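Local coordinates for flavohemoglobin (Malassezia yamatoensis, PDB 6O0A), which binds heme and FAD and, as a flavohemoglobin required for resistance to nitric oxide, probably oxidises that gas to nitrate, at residues Pro26-Gln29 and Ala30-Val34; Asp361-Ala364 and Asn365-Val368; Thr180-Thr183 and Lys184-Asp188. One frame throughout, in Å; residues are numbered along the deposited sequence.

How the contacts relate
The three contacts are local and lie far apart, with 33 to 50 Å between their centres, each in a different part of the protein. Contact 1 is a piece of helix 25-53 in the globin part, contact 2 a turn entering strand 367-371 of the NAD-binding part, and contact 3 the hairpin end of strands 171-181 and 186-193 in the FAD-binding part. All are partly buried, with a core-facing side and an exposed one. Their chemistry follows the secondary structure: a hydroxyl folded onto a helix carbonyl in contact 1, a turn bond and a bridging water beside apolar packing in contact 2, and paired strands with a glutamine-braced loop in contact 3.

Contact 1 (Pro26-Gln29 and Ala30-Val34); sequences PVIQ and ATLPV
Val27 and Thr31 meet one turn apart near the start of helix 25-53, the first helix of the globin part of the protein. Val27 O is gripped twice by the same residue, by Thr31 N at 3.0 Å and by the hydroxyl Thr31 OG1 at 2.7 Å. The two donors come from opposite faces of the carbonyl plane, the hydroxyl tilted 35° out of it. A chi1 of 62° sets OG1 of Thr31 between its own backbone N and carbonyl carbon, which folds the hydroxyl back along the helix onto the previous turn. OG1 is also hydrogen-bonded to Trp143 NE1, a link from this turn to helix 137-163.

The tight side is carried by Ile28, buried between two helices, against Ala142, Trp143 and Val146 of helix 137-163 and against Ala84 and Leu88 of helix 75-89. Ile28 O accepts a weak backbone bond from Leu32 N. In the conformer given, one of two, Leu32 CG lies 4.3 Å from Ile28 CG2, a loose and provisional apolar contact. The Leu32 side chain is about 13 Å from the heme, so this is helix packing and not pocket lining.

Pro26, Gln29, Ala30 and Pro33 make up the exposed side and are held mainly by backbone contacts, although Gln29 touches Leu88. Ala30 N bonds to Pro26 O at 2.9 Å, and Ala30 CB stands 3.4 Å from Pro26 O. The bonding is interrupted at Pro33 and Val34, where the helix kinks and goes on. Pro33 N has no hydrogen to give; ring atom Pro33 CD instead lies 4.0 Å from Gln29 O.

Contact 2 (Asp361-Ala364 and Asn365-Val368); sequences DIPA and NASV
Pro363 O is held by two donors, the backbone N of Ala366 and a water. Ala366 N lies 3.1 Å from Pro363 O, its N-H pointing almost straight at the oxygen (163°). The approach is nevertheless from above the carbonyl plane, 58° out of it. This bond closes a type I beta turn from Pro363 to Ala366. The water donates to Pro363 O at 2.8 Å and to Ala366 O at 2.7 Å, and thus ties the first carbonyl of the turn to the last.

Two side-chain groups flank the turn. Asn365 takes a chi1 of 69°, which puts its CG between its backbone N and carbonyl carbon and swings the amide back toward the proline ring. There Asn365 OD1 rests 3.3 Å from Pro363 CB, with CG of the same ring almost as near. The other group is apolar. The buried methyl Ala366 CB touches Pro363 CD, at the opposite end of the ring's side chain from CB, and lies 3.9 Å from Ile362 CG2. That same branch of Ile362 reaches Val368 CG2 at 4.0 Å, and the two side chains cross at about a right angle. One methyl of Ile362 thus bridges the turn and the strand beyond it.

Ala364 marks the open flank, while Pro363 and Asn365 lean on Pro280. Ile362 and Val368 both pack on Leu384 of helix 374-386. Strand 367-371 starts directly after the turn in the parallel sheet of the NAD-binding domain. Ser367 pairs through its backbone with Pro280 and Val282, Val368 with Lys393 and Phe395, so the turn delivers the chain between strands 281-286 and 394-397.

Contact 3 (Thr180-Thr183 and Lys184-Asp188); sequences TQVT and KDVVD
Thr180-Gln181 and Val187-Asp188 pair antiparallel, and the chain reverses between them; segments 180-183 and 184-188 have end-to-end directions 142° apart. Thr180 and Asp188 form a hydrogen-bonded pair, with Asp188 N to Thr180 O at 2.8 Å and the reciprocal bond at 2.9 Å from Thr180 N to Asp188 O. Gln181 and Val187 follow as a non-hydrogen-bonded pair. Next, Val186 O receives Val182 N at 2.9 Å, plus a long, weak bond from Thr183 N.

The Gln181 chain bends at chi2 (87°) and carries its amide along the turn. Its NE2 gives a nearly straight bond to Thr183 O at 2.9 Å, lying in the plane of both groups, while Gln181 OE1 sits beside Val187 CG2. The two branches of Val182 divide between Val186 and Asp188: CG2 meets Val186 CG1 at 3.6 Å, and CG1 rests on Asp188 CB at 3.7 Å. The Asp188 carboxylate forms a salt bridge with Arg235. A water spans Thr183 OG1 and Asp185 OD1 by the loop, and another joins Thr180 OG1 to Asp188 O.

Val186 packs on Ala237 and Lys239 of the adjoining strand, its side chain about 7 Å from the bound FAD. The contact is the closed end of a beta hairpin in the antiparallel beta barrel of the ferredoxin reductase-type FAD-binding domain.

Contact 1 (Pro26-Gln29 and Ala30-Val34)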
loop_
_atom_site.group_PDB
_atom_site.type_symbol
_atom_site.label_atom_id
_atom_site.label_comp_id
_atom_site.label_asym_id
_atom_site.label_seq_id
_atom_site.Cartn_x
_atom_site.Cartn_y
_atom_site.Cartn_z
ATOM N N PRO A 26 32.548 2.243 -5.924
ATOM C CA PRO A 26 33.326 1.480 -4.933
ATOM C C PRO A 26 33.060 1.915 -3.510
ATOM O O PRO A 26 33.168 1.101 -2.585
ATOM C CB PRO A 26 34.784 1.758 -5.326
ATOM C CG PRO A 26 34.738 2.460 -6.620
ATOM C CD PRO A 26 33.419 3.122 -6.725
ATOM N N VAL A 27 32.717 3.182 -3.295
ATOM C CA VAL A 27 32.414 3.635 -1.943
ATOM C C VAL A 27 31.115 3.014 -1.453
ATOM O O VAL A 27 31.026 2.547 -0.311
ATOM C CB VAL A 27 32.359 5.171 -1.888
ATOM C CG1 VAL A 27 32.053 5.639 -0.460
ATOM C CG2 VAL A 27 33.673 5.763 -2.398
ATOM N N ILE A 28 30.077 3.024 -2.302
ATOM C CA ILE A 28 28.812 2.391 -1.943
ATOM C C ILE A 28 29.030 0.907 -1.709
ATOM O O ILE A 28 28.533 0.332 -0.732
ATOM C CB ILE A 28 27.750 2.634 -3.032
ATOM C CG1 ILE A 28 27.473 4.128 -3.202
ATOM C CG2 ILE A 28 26.456 1.909 -2.683
ATOM C CD1 ILE A 28 27.104 4.819 -1.892
ATOM N N GLN A 29 29.783 0.269 -2.610
ATOM C CA GLN A 29 30.093 -1.153 -2.475
ATOM C C GLN A 29 30.738 -1.456 -1.126
ATOM O O GLN A 29 30.343 -2.402 -0.434
ATOM C CB GLN A 29 31.011 -1.591 -3.621
ATOM C CG GLN A 29 31.471 -3.032 -3.532
ATOM C CD GLN A 29 30.353 -4.004 -3.824
ATOM O OE1 GLN A 29 29.570 -3.804 -4.753
ATOM N NE2 GLN A 29 30.264 -5.065 -3.027
ATOM N N ALA A 30 31.733 -0.657 -0.735
ATOM C CA ALA A 30 32.493 -0.941 0.478
ATOM C C ALA A 30 31.730 -0.599 1.753
ATOM O O ALA A 30 31.945 -1.247 2.782
ATOM C CB ALA A 30 33.821 -0.188 0.459
ATOM N N THR A 31 30.851 0.399 1.721
ATOM C CA THR A 31 30.173 0.865 2.925
ATOM C C THR A 31 28.739 0.369 3.045
ATOM O O THR A 31 28.092 0.633 4.063
ATOM C CB THR A 31 30.184 2.399 2.981
ATOM O OG1 THR A 31 29.458 2.909 1.856
ATOM C CG2 THR A 31 31.614 2.921 2.944
ATOM N N LEU A 32 28.222 -0.336 2.037
ATOM C CA LEU A 32 26.849 -0.829 2.116
ATOM C C LEU A 32 26.586 -1.660 3.366
ATOM O O LEU A 32 25.536 -1.453 3.997
ATOM C CB LEU A 32 26.504 -1.634 0.855
ATOM C CG LEU A 32 25.302 -1.159 0.030
ATOM C CD1 LEU A 32 25.177 -1.986 -1.242
ATOM C CD2 LEU A 32 24.002 -1.208 0.829
ATOM N N PRO A 33 27.463 -2.585 3.788
ATOM C CA PRO A 33 27.161 -3.339 5.017
ATOM C C PRO A 33 27.076 -2.460 6.252
ATOM O O PRO A 33 26.179 -2.649 7.081
ATOM C CB PRO A 33 28.322 -4.339 5.111
ATOM C CG PRO A 33 28.856 -4.443 3.728
ATOM C CD PRO A 33 28.702 -3.079 3.153
ATOM N N VAL A 34 27.992 -1.497 6.392
ATOM C CA VAL A 34 27.979 -0.609 7.553
ATOM C C VAL A 34 26.698 0.215 7.580
ATOM O O VAL A 34 26.025 0.315 8.613
ATOM C CB VAL A 34 29.228 0.290 7.551
ATOM C CG1 VAL A 34 29.099 1.381 8.602
ATOM C CG2 VAL A 34 30.468 -0.542 7.804
#

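Contact 2 (Asp361-Ala364 and Asn365-Val368)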
loop_
_atom_site.group_PDB
_atom_site.type_symbol
_atom_site.label_atom_id
_atom_site.label_comp_id
_atom_site.label_asym_id
_atom_site.label_seq_id
_atom_site.Cartn_x
_atom_site.Cartn_y
_atom_site.Cartn_z
ATOM N N ASP A 361 -5.613 -26.128 -9.045
ATOM C CA ASP A 361 -5.062 -26.365 -10.380
ATOM C C ASP A 361 -4.761 -24.997 -10.979
ATOM O O ASP A 361 -5.609 -24.380 -11.624
ATOM C CB ASP A 361 -6.028 -27.170 -11.242
ATOM N N ILE A 362 -3.545 -24.514 -10.751
ATOM C CA ILE A 362 -3.142 -23.175 -11.159
ATOM C C ILE A 362 -2.169 -23.313 -12.330
ATOM O O ILE A 362 -1.047 -23.814 -12.149
ATOM C CB ILE A 362 -2.517 -22.390 -9.999
ATOM C CG1 ILE A 362 -3.482 -22.330 -8.812
ATOM C CG2 ILE A 362 -2.149 -20.975 -10.442
ATOM C CD1 ILE A 362 -2.951 -21.552 -7.631
ATOM N N PRO A 363 -2.545 -22.895 -13.532
ATOM C CA PRO A 363 -1.646 -23.026 -14.682
ATOM C C PRO A 363 -0.553 -21.964 -14.692
ATOM O O PRO A 363 -0.617 -20.942 -14.003
ATOM C CB PRO A 363 -2.584 -22.856 -15.881
ATOM C CG PRO A 363 -3.688 -21.994 -15.357
ATOM C CD PRO A 363 -3.876 -22.394 -13.917
ATOM N N ALA A 364 0.462 -22.225 -15.522
ATOM C CA ALA A 364 1.650 -21.379 -15.562
ATOM C C ALA A 364 1.374 -19.997 -16.136
ATOM O O ALA A 364 2.205 -19.095 -15.971
ATOM C CB ALA A 364 2.758 -22.057 -16.373
ATOM N N ASN A 365 0.239 -19.806 -16.809
ATOM C CA ASN A 365 -0.128 -18.501 -17.342
ATOM C C ASN A 365 -1.095 -17.738 -16.441
ATOM O O ASN A 365 -1.514 -16.633 -16.800
ATOM C CB ASN A 365 -0.724 -18.651 -18.749
ATOM C CG ASN A 365 -2.076 -19.332 -18.744
ATOM O OD1 ASN A 365 -2.329 -20.238 -17.949
ATOM N ND2 ASN A 365 -2.957 -18.894 -19.636
ATOM N N ALA A 366 -1.442 -18.285 -15.279
ATOM C CA ALA A 366 -2.307 -17.583 -14.340
ATOM C C ALA A 366 -1.530 -16.518 -13.581
ATOM O O ALA A 366 -0.358 -16.704 -13.242
ATOM C CB ALA A 366 -2.930 -18.558 -13.343
ATOM N N SER A 367 -2.186 -15.389 -13.332
ATOM C CA SER A 367 -1.707 -14.425 -12.353
ATOM C C SER A 367 -2.407 -14.712 -11.038
ATOM O O SER A 367 -3.606 -15.015 -11.013
ATOM C CB SER A 367 -1.981 -12.987 -12.794
ATOM O OG SER A 367 -1.284 -12.664 -13.985
ATOM N N VAL A 368 -1.648 -14.651 -9.948
ATOM C CA VAL A 368 -2.176 -14.900 -8.612
ATOM C C VAL A 368 -2.013 -13.630 -7.794
ATOM O O VAL A 368 -0.906 -13.089 -7.700
ATOM C CB VAL A 368 -1.459 -16.073 -7.924
ATOM C CG1 VAL A 368 -2.055 -16.309 -6.558
ATOM C CG2 VAL A 368 -1.535 -17.333 -8.785
HETATM O O HOH W 1 0.854 -19.021 -12.554
#

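Contact 3 (Thr180-Thr183 and Lys184-Asp188)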
loop_
_atom_site.group_PDB
_atom_site.type_symbol
_atom_site.label_atom_id
_atom_site.label_comp_id
_atom_site.label_asym_id
_atom_site.label_seq_id
_atom_site.Cartn_x
_atom_site.Cartn_y
_atom_site.Cartn_z
ATOM N N THR A 180 -22.466 1.396 7.739
ATOM C CA THR A 180 -23.083 0.103 8.027
ATOM C C THR A 180 -22.080 -0.791 8.745
ATOM O O THR A 180 -21.003 -1.056 8.214
ATOM C CB THR A 180 -23.546 -0.590 6.740
ATOM O OG1 THR A 180 -24.338 0.308 5.948
ATOM C CG2 THR A 180 -24.372 -1.821 7.084
ATOM N N GLN A 181 -22.443 -1.262 9.938
ATOM C CA GLN A 181 -21.671 -2.288 10.642
ATOM C C GLN A 181 -21.953 -3.623 9.964
ATOM O O GLN A 181 -23.071 -4.146 10.066
ATOM C CB GLN A 181 -22.070 -2.323 12.117
ATOM C CG GLN A 181 -21.233 -3.254 12.992
ATOM C CD GLN A 181 -19.981 -2.585 13.521
ATOM O OE1 GLN A 181 -20.000 -1.411 13.888
ATOM N NE2 GLN A 181 -18.882 -3.329 13.567
ATOM N N VAL A 182 -20.962 -4.177 9.258
ATOM C CA VAL A 182 -21.211 -5.364 8.444
ATOM C C VAL A 182 -20.681 -6.658 9.061
ATOM O O VAL A 182 -21.170 -7.743 8.701
ATOM C CB VAL A 182 -20.658 -5.189 7.009
ATOM C CG1 VAL A 182 -21.383 -4.041 6.288
ATOM C CG2 VAL A 182 -19.165 -4.955 7.015
ATOM N N THR A 183 -19.690 -6.584 9.950
ATOM C CA THR A 183 -19.294 -7.690 10.815
ATOM C C THR A 183 -19.071 -7.119 12.212
ATOM O O THR A 183 -19.249 -5.920 12.438
ATOM C CB THR A 183 -18.018 -8.400 10.331
ATOM O OG1 THR A 183 -16.894 -7.523 10.477
ATOM C CG2 THR A 183 -18.113 -8.817 8.871
ATOM N N LYS A 184 -18.654 -7.980 13.150
ATOM C CA LYS A 184 -18.403 -7.520 14.516
ATOM C C LYS A 184 -17.363 -6.411 14.567
ATOM O O LYS A 184 -17.361 -5.627 15.527
ATOM C CB LYS A 184 -17.951 -8.681 15.416
ATOM C CG LYS A 184 -16.567 -9.228 15.085
ATOM C CD LYS A 184 -16.300 -10.591 15.754
ATOM C CE LYS A 184 -15.948 -10.450 17.215
ATOM N NZ LYS A 184 -15.590 -11.775 17.821
ATOM N N ASP A 185 -16.482 -6.316 13.568
ATOM C CA ASP A 185 -15.453 -5.285 13.633
ATOM C C ASP A 185 -15.200 -4.547 12.321
ATOM O O ASP A 185 -14.193 -3.825 12.229
ATOM C CB ASP A 185 -14.124 -5.876 14.151
ATOM C CG ASP A 185 -13.575 -6.978 13.266
ATOM O OD1 ASP A 185 -14.195 -7.321 12.239
ATOM O OD2 ASP A 185 -12.498 -7.508 13.606
ATOM N N VAL A 186 -16.068 -4.667 11.315
ATOM C CA VAL A 186 -15.879 -3.971 10.044
ATOM C C VAL A 186 -17.051 -3.030 9.806
ATOM O O VAL A 186 -18.216 -3.430 9.934
ATOM C CB VAL A 186 -15.734 -4.959 8.871
ATOM C CG1 VAL A 186 -15.675 -4.200 7.564
ATOM C CG2 VAL A 186 -14.476 -5.809 9.063
ATOM N N VAL A 187 -16.744 -1.786 9.428
ATOM C CA VAL A 187 -17.746 -0.772 9.118
ATOM C C VAL A 187 -17.563 -0.345 7.663
ATOM O O VAL A 187 -16.470 0.075 7.261
ATOM C CB VAL A 187 -17.649 0.427 10.077
ATOM C CG1 VAL A 187 -18.697 1.473 9.729
ATOM C CG2 VAL A 187 -17.819 -0.046 11.523
ATOM N N ASP A 188 -18.636 -0.476 6.886
ATOM C CA ASP A 188 -18.694 -0.136 5.466
ATOM C C ASP A 188 -19.205 1.298 5.338
ATOM O O ASP A 188 -20.331 1.602 5.763
ATOM C CB ASP A 188 -19.623 -1.155 4.787
ATOM C CG ASP A 188 -19.773 -0.951 3.283
ATOM O OD1 ASP A 188 -19.117 -0.063 2.710
ATOM O OD2 ASP A 188 -20.572 -1.707 2.666
HETATM O O HOH W 2 -22.635 1.636 4.351
HETATM O O HOH W 3 -14.761 -9.225 10.313
#